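Long-range contact in calreticulin, putative,Calreticulin, putative (Trypanosoma cruzi, PDB 5HCF), which probably acts as a lectin-like chaperone whose globular domain binds glycans and polypeptides: residues L81-Y87 and G110-G115. Residues are numbered along the deposited sequence; the frame is centred on the assembly and turned at random. Where two conformers were deposited one is given.
Sequences LKCGGGY and GPDRCG
With SG of Cys83 and of Cys114 each anti to its own backbone N (chi1 -175° and -162°), the two sulfurs are turned toward each other from a non-hydrogen-bonded antiparallel pair. They close a disulfide, SG to SG 2.0 Å, with a torsion of -89° about the bond. The case illustrates how a cross-strand disulfide fits between paired strands: the CA atoms of Cys83 and Cys114 lie 3.7 Å apart, a close spacing for such a pair. Alongside it, Gly84 and Arg113 exchange backbone hydrogen bonds, N of Gly84 to O of Arg113 at 2.6 Å and the longer N of Arg113 to O of Gly84 at 3.2 Å. Farther along, Gly86 N donates to Pro111 O, while a water gives a hydrogen to Gly84 O and, weakly, to Pro111 O, bridging the strands. On the face away from the disulfide, in one of two deposited conformers, chi1 and chi2 of Arg113 bring CD to 3.0 Å from Lys82 O; the bend at chi3 then swings one guanidinium face over Leu81 O, without a hydrogen bond. On the disulfide's face, Tyr87 and Asp112 run side by side, the ring edge CE2 3.8 Å from Asp112 CG; NE2 of His121 is hydrogen-bonded to OD2 of Asp112, and its ring meets the tyrosine edge-to-face. Strands 83-91 and 107-114 are thus neighbours in the legume-lectin-like β-sandwich, carrying the disulfide characteristic of the calreticulin lectin domain.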
loop_
_atom_site.group_PDB
_atom_site.type_symbol
_atom_site.label_atom_id
_atom_site.label_comp_id
_atom_site.label_asym_id
_atom_site.label_seq_id
_atom_site.Cartn_x
_atom_site.Cartn_y
_atom_site.Cartn_z
ATOM N N LEU A 81 -0.012 12.232 -13.254
ATOM C CA LEU A 81 1.045 11.248 -13.205
ATOM C C LEU A 81 1.072 10.467 -14.512
ATOM O O LEU A 81 0.029 10.045 -15.005
ATOM C CB LEU A 81 0.836 10.313 -12.010
ATOM C CG LEU A 81 1.886 9.238 -11.727
ATOM C CD1 LEU A 81 3.212 9.871 -11.348
ATOM C CD2 LEU A 81 1.399 8.314 -10.629
ATOM N N LYS A 82 2.261 10.318 -15.088
ATOM C CA LYS A 82 2.452 9.446 -16.247
ATOM C C LYS A 82 3.312 8.250 -15.857
ATOM O O LYS A 82 3.001 7.118 -16.220
ATOM C CB LYS A 82 3.079 10.196 -17.426
ATOM C CG LYS A 82 2.207 11.309 -17.975
ATOM C CD LYS A 82 0.927 10.709 -18.542
ATOM C CE LYS A 82 0.040 11.743 -19.203
ATOM N NZ LYS A 82 0.139 11.623 -20.686
ATOM N N CYS A 83 4.376 8.496 -15.102
ATOM C CA CYS A 83 5.183 7.411 -14.558
ATOM C C CYS A 83 5.533 7.702 -13.101
ATOM O O CYS A 83 6.212 8.685 -12.799
ATOM C CB CYS A 83 6.459 7.194 -15.385
ATOM S SG CYS A 83 7.462 5.764 -14.852
ATOM N N GLY A 84 5.043 6.858 -12.199
ATOM C CA GLY A 84 5.408 6.957 -10.797
ATOM C C GLY A 84 4.653 6.009 -9.886
ATOM O O GLY A 84 3.534 5.597 -10.184
ATOM N N GLY A 85 5.260 5.679 -8.753
ATOM C CA GLY A 85 4.655 4.757 -7.812
ATOM C C GLY A 85 3.906 5.469 -6.702
ATOM O O GLY A 85 4.179 6.632 -6.398
ATOM N N GLY A 86 2.958 4.766 -6.093
ATOM C CA GLY A 86 2.210 5.297 -4.967
ATOM C C GLY A 86 1.877 4.186 -3.993
ATOM O O GLY A 86 0.817 4.183 -3.365
ATOM N N TYR A 87 2.800 3.241 -3.863
ATOM C CA TYR A 87 2.595 2.081 -3.007
ATOM C C TYR A 87 3.464 2.153 -1.754
ATOM O O TYR A 87 4.520 2.787 -1.755
ATOM C CB TYR A 87 2.905 0.801 -3.780
ATOM C CG TYR A 87 4.251 0.826 -4.471
ATOM C CD1 TYR A 87 5.412 0.459 -3.792
ATOM C CD2 TYR A 87 4.365 1.221 -5.798
ATOM C CE1 TYR A 87 6.651 0.483 -4.422
ATOM C CE2 TYR A 87 5.596 1.246 -6.434
ATOM C CZ TYR A 87 6.733 0.876 -5.743
ATOM O OH TYR A 87 7.953 0.903 -6.378
ATOM N N GLY A 110 -0.017 -1.076 -3.187
ATOM C CA GLY A 110 -0.469 0.224 -3.652
ATOM C C GLY A 110 -0.402 0.397 -5.158
ATOM O O GLY A 110 0.078 -0.488 -5.867
ATOM N N PRO A 111 -0.882 1.548 -5.658
ATOM C CA PRO A 111 -0.930 1.836 -7.097
ATOM C C PRO A 111 0.446 2.088 -7.703
ATOM O O PRO A 111 1.325 2.635 -7.037
ATOM C CB PRO A 111 -1.796 3.097 -7.168
ATOM C CG PRO A 111 -1.561 3.770 -5.860
ATOM C CD PRO A 111 -1.463 2.646 -4.864
ATOM N N ASP A 112 0.620 1.694 -8.961
ATOM C CA ASP A 112 1.872 1.923 -9.675
ATOM C C ASP A 112 1.563 2.098 -11.153
ATOM O O ASP A 112 0.797 1.335 -11.731
ATOM C CB ASP A 112 2.856 0.768 -9.455
ATOM C CG ASP A 112 4.242 1.064 -10.012
ATOM O OD1 ASP A 112 4.537 2.243 -10.314
ATOM O OD2 ASP A 112 5.042 0.116 -10.142
ATOM N N ARG A 113 2.138 3.129 -11.760
ATOM C CA ARG A 113 1.874 3.411 -13.165
ATOM C C ARG A 113 3.087 4.000 -13.882
ATOM O O ARG A 113 3.849 4.792 -13.312
ATOM C CB ARG A 113 0.683 4.368 -13.281
ATOM C CG ARG A 113 0.405 4.883 -14.685
ATOM C CD ARG A 113 0.461 6.404 -14.732
ATOM N NE ARG A 113 -0.682 7.028 -14.066
ATOM C CZ ARG A 113 -1.674 7.654 -14.697
ATOM N NH1 ARG A 113 -1.672 7.748 -16.023
ATOM N NH2 ARG A 113 -2.667 8.196 -14.000
ATOM N N CYS A 114 3.253 3.606 -15.140
ATOM C CA CYS A 114 4.310 4.129 -15.991
ATOM C C CYS A 114 3.914 3.901 -17.447
ATOM O O CYS A 114 3.937 2.771 -17.936
ATOM C CB CYS A 114 5.647 3.460 -15.672
ATOM S SG CYS A 114 7.092 4.347 -16.283
ATOM N N GLY A 115 3.549 4.975 -18.139
ATOM C CA GLY A 115 3.049 4.864 -19.496
ATOM C C GLY A 115 1.685 4.204 -19.522
ATOM O O GLY A 115 0.817 4.517 -18.707
HETATM O O HOH W 1 1.407 5.399 -8.790
#